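Local coordinates for Lmo2812 protein (Listeria monocytogenes EGD-e, PDB 5ZQA) that probably acts as a serine-type D-Ala-D-Ala carboxypeptidase, a penicillin-binding protein that trims peptide stems of the bacterial cell wall, at residues Pro59-Ser64 against Asp231-Cys236; Ser42-Glu47 against Gly244-Ile249; Leu71-Val76 against Ser187-Val192; Leu87-Leu92 against Ala127-Asp132; Pro29-Ser34 against Glu266-Val271. One frame throughout, in Å; residues are numbered along the deposited sequence.

Contact 1 holds Ser62, the predicted acylated serine, and sets its loop beside the five-stranded sheet. Contacts 2 and 5 belong to that sheet and the C-terminal helix: their centres are about 17 Å apart, and they meet where Val248 CG2 lies 3.5 Å from Met269 SD. Contacts 3 and 4, with centres about 19 Å apart, join the helical part, touching through Val72 CG2 and Leu130 CB at 4.1 Å. In contact 4 the side chain of Glu128 is about 9 Å from that of Ser62. Contact 3 carries two magnesium ions, its centre about 23 Å from that of contact 1 and on the opposite side of the chain's centre.

Contact 1. Residues Pro59-Ser64 against Asp231-Cys236; sequences PIASLS and DEAGYC
Pro59 and Ala233 bring together the chain that opens the probable SxxK motif of a penicillin-binding fold with Ser62 and the loop that joins strands 222-230 and 236-243. The proline ring can be followed outward. Its CB lies 3.9 Å from Ala233 CB, methylene against methyl, and CG, at the tip of the ring, ends 4.2 Å from Glu232 O, over the backbone just before. Pro59 O also lies against this methyl, 3.6 Å from Ala233 CB, and a third neighbour is the methyl of Ala61, whose CB is 4.2 Å away. Ala233 thus fits among three parts of the opposite chain, and such a small side chain suits so close an approach of the two backbones.

Deeper in, Leu63 takes over. With CG anti to the carbonyl carbon (chi1 -59°), its CD1 reaches Cys236 CB at 4.1 Å, and Lys226 and Leu253, from the strands on either side of 236-243, help to enclose the leucine. Ser62, the predicted acyl-ester serine, makes no contact with 231-236; its OG is hydrogen-bonded to Lys65 NZ and Ser122 OG. The loop around it is tied internally, because Ser64 OG donates to Ala61 O almost in line with the carbonyl bond, at a C=O...O angle of 163°. No direct hydrogen bond crosses between the segments. The polar link is instead made by a water, which donates to Pro59 O at 2.7 Å and to Ala233 O at 2.8 Å.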
# COMPACT_ATOMS: atom_id res chain seq x y z
N PRO A 59 11.56 -7.13 1.46
CA PRO A 59 11.32 -5.72 1.79
C PRO A 59 10.09 -5.19 1.06
O PRO A 59 9.88 -5.49 -0.12
CB PRO A 59 12.59 -5.01 1.29
CG PRO A 59 13.59 -6.08 1.07
CD PRO A 59 12.84 -7.33 0.75
N ILE A 60 9.27 -4.42 1.76
CA ILE A 60 8.01 -3.97 1.17
C ILE A 60 7.86 -2.46 1.03
O ILE A 60 6.91 -2.01 0.38
CB ILE A 60 6.79 -4.50 1.96
CG1 ILE A 60 6.79 -3.95 3.40
CG2 ILE A 60 6.76 -6.03 1.90
CD1 ILE A 60 5.47 -4.20 4.15
N ALA A 61 8.77 -1.70 1.63
CA ALA A 61 8.82 -0.25 1.43
C ALA A 61 7.45 0.42 1.63
O ALA A 61 6.79 0.18 2.64
CB ALA A 61 9.39 0.05 0.05
N SER A 62 7.01 1.24 0.67
CA SER A 62 5.76 1.98 0.82
C SER A 62 4.49 1.13 0.86
O SER A 62 3.40 1.66 1.11
CB SER A 62 5.62 3.01 -0.31
OG SER A 62 6.44 4.14 -0.06
N LEU A 63 4.59 -0.17 0.63
CA LEU A 63 3.40 -1.01 0.82
C LEU A 63 3.00 -0.93 2.29
O LEU A 63 1.83 -1.17 2.63
CB LEU A 63 3.64 -2.46 0.39
CG LEU A 63 4.03 -2.66 -1.09
CD1 LEU A 63 4.23 -4.14 -1.38
CD2 LEU A 63 2.99 -2.05 -2.02
N SER A 64 3.95 -0.55 3.15
CA SER A 64 3.67 -0.30 4.57
C SER A 64 2.54 0.70 4.78
O SER A 64 1.83 0.65 5.81
CB SER A 64 4.91 0.24 5.28
OG SER A 64 5.98 -0.68 5.23
N ASP A 231 15.67 0.69 -4.10
CA ASP A 231 16.66 -0.17 -4.76
C ASP A 231 16.60 -1.59 -4.20
O ASP A 231 16.64 -2.56 -4.94
CB ASP A 231 18.06 0.41 -4.62
CG ASP A 231 18.27 1.66 -5.46
OD1 ASP A 231 17.67 1.75 -6.56
OD2 ASP A 231 19.02 2.56 -5.03
N GLU A 232 16.47 -1.69 -2.88
CA GLU A 232 16.46 -2.96 -2.16
C GLU A 232 15.18 -3.77 -2.41
O GLU A 232 15.23 -4.98 -2.62
CB GLU A 232 16.64 -2.72 -0.66
CG GLU A 232 17.89 -1.91 -0.28
CD GLU A 232 17.74 -0.40 -0.51
OE1 GLU A 232 16.70 0.17 -0.13
OE2 GLU A 232 18.68 0.20 -1.08
N ALA A 233 14.03 -3.09 -2.39
CA ALA A 233 12.74 -3.76 -2.56
C ALA A 233 12.40 -3.99 -4.03
O ALA A 233 11.50 -4.77 -4.34
CB ALA A 233 11.62 -2.94 -1.90
N GLY A 234 13.10 -3.30 -4.92
CA GLY A 234 12.72 -3.26 -6.32
C GLY A 234 11.36 -2.63 -6.51
O GLY A 234 10.82 -1.98 -5.60
N TYR A 235 10.78 -2.81 -7.69
CA TYR A 235 9.49 -2.21 -8.01
C TYR A 235 8.36 -3.14 -7.60
O TYR A 235 8.29 -4.29 -8.04
CB TYR A 235 9.42 -1.86 -9.50
CG TYR A 235 10.32 -0.70 -9.86
CD1 TYR A 235 11.65 -0.92 -10.22
CD2 TYR A 235 9.86 0.60 -9.82
CE1 TYR A 235 12.49 0.14 -10.54
CE2 TYR A 235 10.69 1.67 -10.13
CZ TYR A 235 12.00 1.43 -10.50
OH TYR A 235 12.83 2.48 -10.82
N CYS A 236 7.47 -2.63 -6.75
CA CYS A 236 6.44 -3.45 -6.11
C CYS A 236 5.05 -2.92 -6.40
O CYS A 236 4.87 -1.72 -6.59
CB CYS A 236 6.66 -3.48 -4.60
SG CYS A 236 8.29 -4.12 -4.08
O HOH W 1 10.87 -6.70 -2.38

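Contact 2. Residues Ser42-Glu47 against Gly244-Ile249; sequences SVENGE and GGKRVI
Arg247 N donates to Glu44 OE2 over 2.9 Å, in a nearly straight bond (N-H...O 166°) that gives the strand's backbone amide a side-chain acceptor in place of a carbonyl. OE2 is met on its syn side, the amide lying somewhat out of the carboxylate plane. A bend in the glutamate chain makes this possible: CG stands anti to the carbonyl carbon, and chi2 of 66° folds the carboxylate back toward strand 246-255. The other oxygen, OE1, rests 3.7 Å from Lys246 CG, alongside the aliphatic start of that lysine, whose NZ goes on to bond Gly272 O at the end of the C-terminal helix.

One residue earlier the backbone itself makes the link, Val43 N donating to Arg247 O at 3.0 Å. The valine side chain then drops beside the strand. Its CG2 meets Arg247 CG at 3.8 Å and Ile249 CD1 at 3.7 Å, the valine and isoleucine running obliquely across one another. Of the Arg247 side chain, the methylenes do the touching; its guanidinium leads away to a salt bridge with Asp223 and a hydrogen bond to Thr240.

The loop is also braced from within. Asn45 OD1 accepts from Glu47 N, forming an Asx turn, while Ser42 N bonds Glu47 O at 2.9 Å. Ser42 and Val248, their CA atoms 4.6 Å apart, form an antiparallel non-hydrogen-bonded pair. Segment 42-47 is the turn of the hairpin of strands 37-42 and 48-52, here fastened to strand 246-255 of the central antiparallel sheet.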
# COMPACT_ATOMS: atom_id res chain seq x y z
N SER A 42 -7.77 -15.30 -4.72
CA SER A 42 -9.20 -15.02 -4.66
C SER A 42 -9.61 -14.56 -3.26
O SER A 42 -9.37 -15.25 -2.27
CB SER A 42 -10.00 -16.26 -5.05
OG SER A 42 -11.38 -16.01 -4.87
N VAL A 43 -10.22 -13.38 -3.18
CA VAL A 43 -10.65 -12.83 -1.90
C VAL A 43 -11.75 -13.67 -1.25
O VAL A 43 -11.78 -13.84 -0.03
CB VAL A 43 -11.14 -11.38 -2.08
CG1 VAL A 43 -11.94 -10.91 -0.87
CG2 VAL A 43 -9.96 -10.46 -2.34
N GLU A 44 -12.64 -14.23 -2.06
CA GLU A 44 -13.84 -14.87 -1.52
C GLU A 44 -13.52 -16.09 -0.65
O GLU A 44 -14.11 -16.26 0.43
CB GLU A 44 -14.78 -15.26 -2.67
CG GLU A 44 -15.50 -14.06 -3.32
CD GLU A 44 -14.56 -13.11 -4.06
OE1 GLU A 44 -13.58 -13.59 -4.70
OE2 GLU A 44 -14.79 -11.88 -4.00
N ASN A 45 -12.59 -16.92 -1.09
CA ASN A 45 -12.26 -18.12 -0.33
C ASN A 45 -10.79 -18.26 0.03
O ASN A 45 -10.38 -19.27 0.60
CB ASN A 45 -12.72 -19.37 -1.09
CG ASN A 45 -11.94 -19.58 -2.38
OD1 ASN A 45 -11.25 -18.68 -2.86
ND2 ASN A 45 -12.07 -20.77 -2.96
N GLY A 46 -9.98 -17.26 -0.32
CA GLY A 46 -8.56 -17.28 -0.01
C GLY A 46 -7.69 -18.14 -0.92
O GLY A 46 -6.50 -18.30 -0.66
N GLU A 47 -8.26 -18.70 -1.99
CA GLU A 47 -7.48 -19.62 -2.82
C GLU A 47 -6.35 -18.93 -3.56
O GLU A 47 -6.57 -17.94 -4.27
CB GLU A 47 -8.37 -20.33 -3.84
CG GLU A 47 -7.60 -21.41 -4.58
CD GLU A 47 -8.42 -22.10 -5.65
OE1 GLU A 47 -7.96 -23.13 -6.18
OE2 GLU A 47 -9.52 -21.60 -5.98
N GLY A 244 -17.65 -9.56 -11.95
CA GLY A 244 -18.70 -10.55 -11.72
C GLY A 244 -18.85 -10.96 -10.26
O GLY A 244 -19.15 -12.11 -9.96
N GLY A 245 -18.63 -10.01 -9.36
CA GLY A 245 -18.73 -10.28 -7.93
C GLY A 245 -17.53 -10.98 -7.30
O GLY A 245 -17.53 -11.23 -6.10
N LYS A 246 -16.52 -11.28 -8.11
CA LYS A 246 -15.32 -11.95 -7.64
C LYS A 246 -14.17 -10.95 -7.59
O LYS A 246 -13.85 -10.34 -8.60
CB LYS A 246 -14.96 -13.13 -8.55
CG LYS A 246 -13.53 -13.65 -8.37
CD LYS A 246 -13.20 -14.76 -9.35
CE LYS A 246 -11.74 -15.15 -9.28
NZ LYS A 246 -11.41 -16.23 -10.24
N ARG A 247 -13.57 -10.80 -6.42
CA ARG A 247 -12.42 -9.91 -6.29
C ARG A 247 -11.13 -10.70 -6.15
O ARG A 247 -11.10 -11.73 -5.47
CB ARG A 247 -12.60 -8.96 -5.09
CG ARG A 247 -11.39 -8.05 -4.86
CD ARG A 247 -11.63 -6.96 -3.81
NE ARG A 247 -12.64 -5.99 -4.26
CZ ARG A 247 -12.40 -4.97 -5.08
NH1 ARG A 247 -11.18 -4.77 -5.55
NH2 ARG A 247 -13.39 -4.15 -5.44
N VAL A 248 -10.08 -10.23 -6.81
CA VAL A 248 -8.77 -10.85 -6.64
C VAL A 248 -7.79 -9.79 -6.16
O VAL A 248 -8.02 -8.58 -6.35
CB VAL A 248 -8.25 -11.52 -7.93
CG1 VAL A 248 -9.24 -12.59 -8.41
CG2 VAL A 248 -7.99 -10.49 -9.02
N ILE A 249 -6.73 -10.24 -5.50
CA ILE A 249 -5.65 -9.37 -5.08
C ILE A 249 -4.35 -9.95 -5.60
O ILE A 249 -4.05 -11.13 -5.39
CB ILE A 249 -5.61 -9.22 -3.56
CG1 ILE A 249 -6.86 -8.49 -3.07
CG2 ILE A 249 -4.35 -8.45 -3.13
CD1 ILE A 249 -6.97 -8.42 -1.55

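Contact 3. Residues Leu71-Val76 against Ser187-Val192; sequences LVLEAV and STHPEV. With MG (magnesium ion), chain C; MG (magnesium ion), chain B.
The imidazole of His189 is held on one face by Leu73 and at its edge by Glu74, in a His-carboxylate pair that joins helix 65-77 to the turn after helix 175-188 and connects two magnesium sites. Leu73 CB stands almost over the ring centre, 3.5 Å from the centroid, in a CH-pi contact; the leucine and histidine run past one another, pointing opposite ways. Glu74 instead crosses the histidine at about a right angle, its carboxylate plane turned 76° from the ring. His189 NE2 donates to the anti lone pair of OE2 over 2.7 Å, in a bent bond (N-H...O 148°). Phe70 adds an edge-to-face ring contact.

Each partner also holds a metal. Glu74 is bent at chi2 (-76°), and its OE1 binds one magnesium ion at 2.1 Å, among four waters, one of which donates to OE2. The second ion sits on His189 ND1, also at 2.1 Å, and is shared with Glu191 OE2. Metal on one nitrogen and carboxylate on the other fix the ring's rotation, and the ion would probably strengthen NE2-H as a donor. A water on the second magnesium ion donates to Leu73 O at 3.1 Å.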
# COMPACT_ATOMS: atom_id res chain seq x y z
N LEU A 71 -5.01 1.89 9.96
CA LEU A 71 -5.09 2.47 11.29
C LEU A 71 -5.71 3.88 11.31
O LEU A 71 -6.41 4.23 12.27
CB LEU A 71 -3.69 2.48 11.93
CG LEU A 71 -3.26 1.05 12.31
CD1 LEU A 71 -1.80 1.02 12.74
CD2 LEU A 71 -4.14 0.48 13.42
N VAL A 72 -5.49 4.66 10.26
CA VAL A 72 -6.17 5.94 10.10
C VAL A 72 -7.67 5.74 9.99
O VAL A 72 -8.45 6.40 10.68
CB VAL A 72 -5.64 6.70 8.87
CG1 VAL A 72 -6.54 7.87 8.52
CG2 VAL A 72 -4.20 7.16 9.13
N LEU A 73 -8.07 4.80 9.15
CA LEU A 73 -9.49 4.54 8.91
C LEU A 73 -10.17 3.98 10.16
O LEU A 73 -11.32 4.35 10.47
CB LEU A 73 -9.65 3.60 7.72
CG LEU A 73 -9.22 4.26 6.40
CD1 LEU A 73 -9.10 3.23 5.29
CD2 LEU A 73 -10.19 5.36 6.00
N GLU A 74 -9.48 3.11 10.90
CA GLU A 74 -9.98 2.63 12.19
C GLU A 74 -10.20 3.80 13.16
O GLU A 74 -11.24 3.90 13.82
CB GLU A 74 -9.01 1.62 12.83
CG GLU A 74 -8.92 0.29 12.10
CD GLU A 74 -10.13 -0.58 12.36
OE1 GLU A 74 -10.28 -1.06 13.51
OE2 GLU A 74 -10.95 -0.77 11.43
N ALA A 75 -9.23 4.69 13.23
CA ALA A 75 -9.30 5.83 14.16
C ALA A 75 -10.49 6.71 13.85
O ALA A 75 -11.20 7.16 14.76
CB ALA A 75 -8.01 6.64 14.11
N VAL A 76 -10.75 6.95 12.57
CA VAL A 76 -11.90 7.78 12.24
C VAL A 76 -13.20 7.07 12.63
O VAL A 76 -14.09 7.68 13.21
CB VAL A 76 -11.92 8.17 10.76
CG1 VAL A 76 -13.20 8.96 10.43
CG2 VAL A 76 -10.66 8.99 10.42
N SER A 187 -12.01 -5.34 3.04
CA SER A 187 -13.27 -5.84 3.60
C SER A 187 -13.76 -4.95 4.76
O SER A 187 -14.97 -4.72 4.91
CB SER A 187 -13.12 -7.29 4.06
OG SER A 187 -12.23 -7.40 5.15
N THR A 188 -12.83 -4.45 5.56
CA THR A 188 -13.17 -3.64 6.72
C THR A 188 -13.47 -2.19 6.33
O THR A 188 -14.34 -1.53 6.93
CB THR A 188 -12.04 -3.66 7.75
OG1 THR A 188 -11.71 -5.03 8.07
CG2 THR A 188 -12.45 -2.94 9.02
N HIS A 189 -12.74 -1.70 5.33
CA HIS A 189 -12.88 -0.32 4.87
C HIS A 189 -12.97 -0.28 3.35
O HIS A 189 -12.05 0.20 2.70
CB HIS A 189 -11.71 0.54 5.36
CG HIS A 189 -11.60 0.59 6.85
ND1 HIS A 189 -12.43 1.37 7.62
CD2 HIS A 189 -10.81 -0.09 7.71
CE1 HIS A 189 -12.13 1.19 8.90
NE2 HIS A 189 -11.16 0.30 8.98
N PRO A 190 -14.09 -0.75 2.79
CA PRO A 190 -14.24 -0.78 1.33
C PRO A 190 -14.05 0.58 0.67
O PRO A 190 -13.65 0.65 -0.48
CB PRO A 190 -15.68 -1.30 1.13
CG PRO A 190 -16.34 -1.19 2.45
CD PRO A 190 -15.28 -1.26 3.49
N GLU A 191 -14.31 1.66 1.41
CA GLU A 191 -14.16 3.00 0.88
C GLU A 191 -12.71 3.35 0.54
O GLU A 191 -12.46 4.35 -0.12
CB GLU A 191 -14.75 4.03 1.85
CG GLU A 191 -13.87 4.39 3.04
CD GLU A 191 -13.95 3.41 4.20
OE1 GLU A 191 -14.64 2.37 4.11
OE2 GLU A 191 -13.29 3.68 5.23
N VAL A 192 -11.75 2.53 0.96
CA VAL A 192 -10.36 2.81 0.60
C VAL A 192 -10.22 2.83 -0.92
O VAL A 192 -9.42 3.61 -1.47
CB VAL A 192 -9.39 1.78 1.25
CG1 VAL A 192 -9.55 0.38 0.66
CG2 VAL A 192 -7.93 2.27 1.11
MG MG C . -13.63 2.93 6.93
MG MG B . -12.10 -1.80 14.38
O HOH W 2 -13.20 4.59 8.04
O HOH W 3 -12.63 -2.38 12.42
O HOH W 4 -13.07 0.08 14.05
O HOH W 5 -10.96 -3.49 14.75
O HOH W 6 -11.62 -1.17 16.17

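Contact 4. Residues Leu87-Leu92 against Ala127-Asp132; sequences LDLVRL and AETLGD
Thr129 fits its two branches against the chain 87-90 as it passes helix 124-135. With OG1 anti to the carbonyl carbon (chi1 -61°), the hydroxyl faces Val90 N and accepts its hydrogen at 3.0 Å, while it is also hydrogen-bonded to Asp125 O one turn back in its own helix. The same rotamer sends CG2 the other way, to 3.6 Å from Leu87 CB and 3.4 Å from Asp88 O. A buried side chain thus meets the extended chain with both a polar and an apolar branch.

Val90 answers with a branch on each side. Its chi1 of -49° sets CG1 anti to the carbonyl carbon, 3.5 Å from Asp132 OD2, and leaves CG2 between backbone N and carbonyl carbon, packed 3.5 Å from Glu128 CB. Glu128 then bends away, its OE1 hydrogen-bonded to Ser162. Although Leu89 starts off away from the helix, its CD2 returns to 3.7 Å from Thr129 OG1. At the other end Leu87 CD1 meets Leu130 CD2.

The packing joins strand 86-88 and the chain after it to helix 124-135. That helix begins just after Ser122, a predicted active-site residue, and Ser122-Ala-Asn124 fits the SxN motif of related penicillin-binding proteins.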
# COMPACT_ATOMS: atom_id res chain seq x y z
N LEU A 87 -2.58 18.97 10.31
CA LEU A 87 -1.33 18.50 10.88
C LEU A 87 -0.15 19.07 10.12
O LEU A 87 -0.28 19.40 8.94
CB LEU A 87 -1.28 16.98 10.87
CG LEU A 87 -2.46 16.27 11.50
CD1 LEU A 87 -2.27 14.78 11.31
CD2 LEU A 87 -2.58 16.63 12.97
N ASP A 88 0.99 19.15 10.78
CA ASP A 88 2.20 19.69 10.15
C ASP A 88 3.08 18.57 9.67
O ASP A 88 3.43 17.67 10.45
CB ASP A 88 2.97 20.57 11.14
CG ASP A 88 2.15 21.74 11.63
OD1 ASP A 88 1.63 22.49 10.78
OD2 ASP A 88 2.00 21.89 12.86
N LEU A 89 3.45 18.62 8.39
CA LEU A 89 4.29 17.59 7.79
C LEU A 89 5.62 17.48 8.52
O LEU A 89 6.29 18.49 8.78
CB LEU A 89 4.56 17.89 6.31
CG LEU A 89 3.39 17.58 5.39
CD1 LEU A 89 3.67 18.14 4.00
CD2 LEU A 89 3.16 16.06 5.37
N VAL A 90 5.99 16.25 8.87
CA VAL A 90 7.27 16.00 9.49
C VAL A 90 8.36 16.20 8.44
O VAL A 90 8.15 16.01 7.24
CB VAL A 90 7.36 14.57 10.10
CG1 VAL A 90 6.15 14.26 10.96
CG2 VAL A 90 7.51 13.55 9.00
N ARG A 91 9.54 16.62 8.89
CA ARG A 91 10.68 16.75 7.99
C ARG A 91 11.37 15.41 7.85
O ARG A 91 11.61 14.73 8.85
CB ARG A 91 11.66 17.81 8.49
CG ARG A 91 11.17 19.23 8.31
CD ARG A 91 12.13 20.24 8.92
NE ARG A 91 11.75 21.60 8.57
CZ ARG A 91 10.78 22.28 9.18
NH1 ARG A 91 10.09 21.73 10.16
NH2 ARG A 91 10.50 23.52 8.79
N LEU A 92 11.66 15.01 6.62
CA LEU A 92 12.35 13.75 6.37
C LEU A 92 13.85 14.00 6.30
O LEU A 92 14.28 15.01 5.73
CB LEU A 92 11.86 13.12 5.08
CG LEU A 92 10.36 12.86 4.95
CD1 LEU A 92 10.03 12.52 3.50
CD2 LEU A 92 9.91 11.73 5.88
N ALA A 127 2.60 10.12 5.51
CA ALA A 127 2.45 8.90 6.32
C ALA A 127 3.03 9.06 7.72
O ALA A 127 2.40 8.67 8.70
CB ALA A 127 3.11 7.72 5.60
N GLU A 128 4.23 9.63 7.82
CA GLU A 128 4.88 9.78 9.12
C GLU A 128 4.09 10.73 10.01
O GLU A 128 3.99 10.51 11.23
CB GLU A 128 6.32 10.31 8.95
CG GLU A 128 7.28 9.30 8.32
CD GLU A 128 7.47 8.06 9.16
OE1 GLU A 128 7.64 6.96 8.58
OE2 GLU A 128 7.46 8.17 10.41
N THR A 129 3.51 11.75 9.40
CA THR A 129 2.73 12.76 10.12
C THR A 129 1.47 12.12 10.71
O THR A 129 1.10 12.36 11.87
CB THR A 129 2.35 13.93 9.20
OG1 THR A 129 3.54 14.56 8.71
CG2 THR A 129 1.51 14.96 9.94
N LEU A 130 0.80 11.29 9.91
CA LEU A 130 -0.37 10.56 10.39
C LEU A 130 -0.04 9.59 11.53
O LEU A 130 -0.76 9.53 12.53
CB LEU A 130 -1.03 9.81 9.23
CG LEU A 130 -1.67 10.69 8.15
CD1 LEU A 130 -1.98 9.88 6.90
CD2 LEU A 130 -2.92 11.37 8.69
N GLY A 131 1.04 8.83 11.38
CA GLY A 131 1.46 7.92 12.43
C GLY A 131 1.76 8.65 13.73
O GLY A 131 1.38 8.19 14.81
N ASP A 132 2.46 9.78 13.63
CA ASP A 132 2.78 10.61 14.79
C ASP A 132 1.53 11.08 15.52
O ASP A 132 1.44 11.02 16.75
CB ASP A 132 3.61 11.83 14.37
CG ASP A 132 5.07 11.51 14.14
OD1 ASP A 132 5.45 10.32 14.16
OD2 ASP A 132 5.83 12.47 13.92

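Contact 5. Residues Pro29-Ser34 against Glu266-Val271; sequences PNLYLS and EKLMEV
Lys267, Leu31 and Val271 carry most of the contact between the N-terminal chain and the C-terminal helix. Lys267 runs fully extended beyond CG, and its NZ donates to Tyr32 O at 2.8 Å, coming in at a C=O...N angle of 154° and tilted from the carbonyl plane. On the way its CD lies 3.7 Å from Leu33 CD2, the two side chains passing in opposite directions, so that the lysine stem is lined by leucine before the ammonium meets the backbone.

One turn further along, Val271 points its CG2 at the outer corner of the Pro29 ring, 3.5 Å from Pro29 CG. That methyl, anti to the carbonyl carbon because chi1 of CG1 is 171°, also receives Leu31 CD2 at 3.9 Å. The other leucine methyl, CD1, turns to Leu268 CD2 at 3.8 Å, and Leu33 CD1 joins the same methyl at 4.2 Å. Leu31 therefore spans two residues about one turn apart, Leu268 and Val271.

Beneath this layer, Leu268 packs on Val40, Tyr50 and Val252, and Val271 on Val40. The C-terminal helix against the antiparallel sheet is the pattern of the penicillin-binding fold, and here the N-terminal chain adds a layer along the helix.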
# COMPACT_ATOMS: atom_id res chain seq x y z
N PRO A 29 -0.73 -22.00 -13.52
CA PRO A 29 -0.04 -21.68 -14.77
C PRO A 29 1.46 -21.47 -14.61
O PRO A 29 1.98 -21.34 -13.50
CB PRO A 29 -0.72 -20.38 -15.22
CG PRO A 29 -1.23 -19.78 -13.97
CD PRO A 29 -1.67 -20.94 -13.12
N ASN A 30 2.13 -21.46 -15.74
CA ASN A 30 3.56 -21.25 -15.81
C ASN A 30 3.82 -19.82 -16.27
O ASN A 30 3.81 -19.55 -17.47
CB ASN A 30 4.19 -22.27 -16.76
CG ASN A 30 5.69 -22.17 -16.84
OD1 ASN A 30 6.35 -21.70 -15.91
ND2 ASN A 30 6.25 -22.63 -17.96
N LEU A 31 4.02 -18.90 -15.33
CA LEU A 31 4.25 -17.51 -15.68
C LEU A 31 5.73 -17.17 -15.67
O LEU A 31 6.51 -17.74 -14.92
CB LEU A 31 3.51 -16.56 -14.73
CG LEU A 31 2.00 -16.76 -14.58
CD1 LEU A 31 1.46 -15.81 -13.53
CD2 LEU A 31 1.26 -16.58 -15.90
N TYR A 32 6.09 -16.21 -16.51
CA TYR A 32 7.45 -15.69 -16.50
C TYR A 32 7.42 -14.21 -16.16
O TYR A 32 7.15 -13.37 -17.02
CB TYR A 32 8.13 -15.97 -17.83
CG TYR A 32 8.36 -17.45 -18.00
CD1 TYR A 32 9.34 -18.10 -17.26
CD2 TYR A 32 7.56 -18.21 -18.84
CE1 TYR A 32 9.54 -19.46 -17.38
CE2 TYR A 32 7.75 -19.58 -18.97
CZ TYR A 32 8.74 -20.19 -18.23
OH TYR A 32 8.95 -21.55 -18.35
N LEU A 33 7.65 -13.93 -14.89
CA LEU A 33 7.50 -12.59 -14.34
C LEU A 33 8.85 -11.98 -14.03
O LEU A 33 9.82 -12.71 -13.81
CB LEU A 33 6.66 -12.62 -13.05
CG LEU A 33 5.32 -13.35 -13.13
CD1 LEU A 33 4.63 -13.36 -11.78
CD2 LEU A 33 4.42 -12.72 -14.18
N SER A 34 8.91 -10.66 -13.99
CA SER A 34 10.11 -9.97 -13.54
C SER A 34 10.25 -10.09 -12.03
O SER A 34 11.34 -10.27 -11.50
CB SER A 34 10.10 -8.50 -13.94
OG SER A 34 11.23 -7.84 -13.39
N GLU A 266 -0.47 -7.50 -15.05
CA GLU A 266 -1.39 -7.88 -16.13
C GLU A 266 -1.50 -9.40 -16.25
O GLU A 266 -2.59 -9.93 -16.39
CB GLU A 266 -0.93 -7.29 -17.47
CG GLU A 266 -1.12 -5.79 -17.61
CD GLU A 266 -0.69 -5.30 -18.98
OE1 GLU A 266 -1.39 -5.59 -19.97
OE2 GLU A 266 0.36 -4.63 -19.07
N LYS A 267 -0.36 -10.08 -16.20
CA LYS A 267 -0.33 -11.53 -16.29
C LYS A 267 -1.05 -12.18 -15.11
O LYS A 267 -1.78 -13.16 -15.28
CB LYS A 267 1.11 -12.02 -16.36
CG LYS A 267 1.79 -11.71 -17.68
CD LYS A 267 3.24 -12.12 -17.62
CE LYS A 267 3.97 -11.85 -18.93
NZ LYS A 267 5.43 -11.99 -18.69
N LEU A 268 -0.87 -11.62 -13.92
CA LEU A 268 -1.50 -12.18 -12.73
C LEU A 268 -3.01 -11.97 -12.75
O LEU A 268 -3.78 -12.85 -12.33
CB LEU A 268 -0.90 -11.56 -11.45
CG LEU A 268 0.55 -11.96 -11.17
CD1 LEU A 268 1.14 -11.06 -10.11
CD2 LEU A 268 0.62 -13.42 -10.71
N MET A 269 -3.45 -10.81 -13.25
CA MET A 269 -4.88 -10.53 -13.33
C MET A 269 -5.55 -11.47 -14.34
O MET A 269 -6.68 -11.92 -14.12
CB MET A 269 -5.12 -9.06 -13.68
CG MET A 269 -4.88 -8.10 -12.50
SD MET A 269 -5.95 -8.53 -11.10
CE MET A 269 -5.39 -7.39 -9.82
N GLU A 270 -4.84 -11.79 -15.43
CA GLU A 270 -5.34 -12.76 -16.41
C GLU A 270 -5.56 -14.13 -15.76
O GLU A 270 -6.58 -14.78 -15.98
CB GLU A 270 -4.37 -12.89 -17.59
CG GLU A 270 -4.82 -13.88 -18.66
CD GLU A 270 -4.16 -13.65 -20.01
OE1 GLU A 270 -4.03 -12.47 -20.41
OE2 GLU A 270 -3.79 -14.64 -20.67
N VAL A 271 -4.60 -14.57 -14.96
CA VAL A 271 -4.74 -15.81 -14.20
C VAL A 271 -5.88 -15.71 -13.20
O VAL A 271 -6.69 -16.64 -13.05
CB VAL A 271 -3.42 -16.15 -13.45
CG1 VAL A 271 -3.62 -17.32 -12.48
CG2 VAL A 271 -2.34 -16.48 -14.46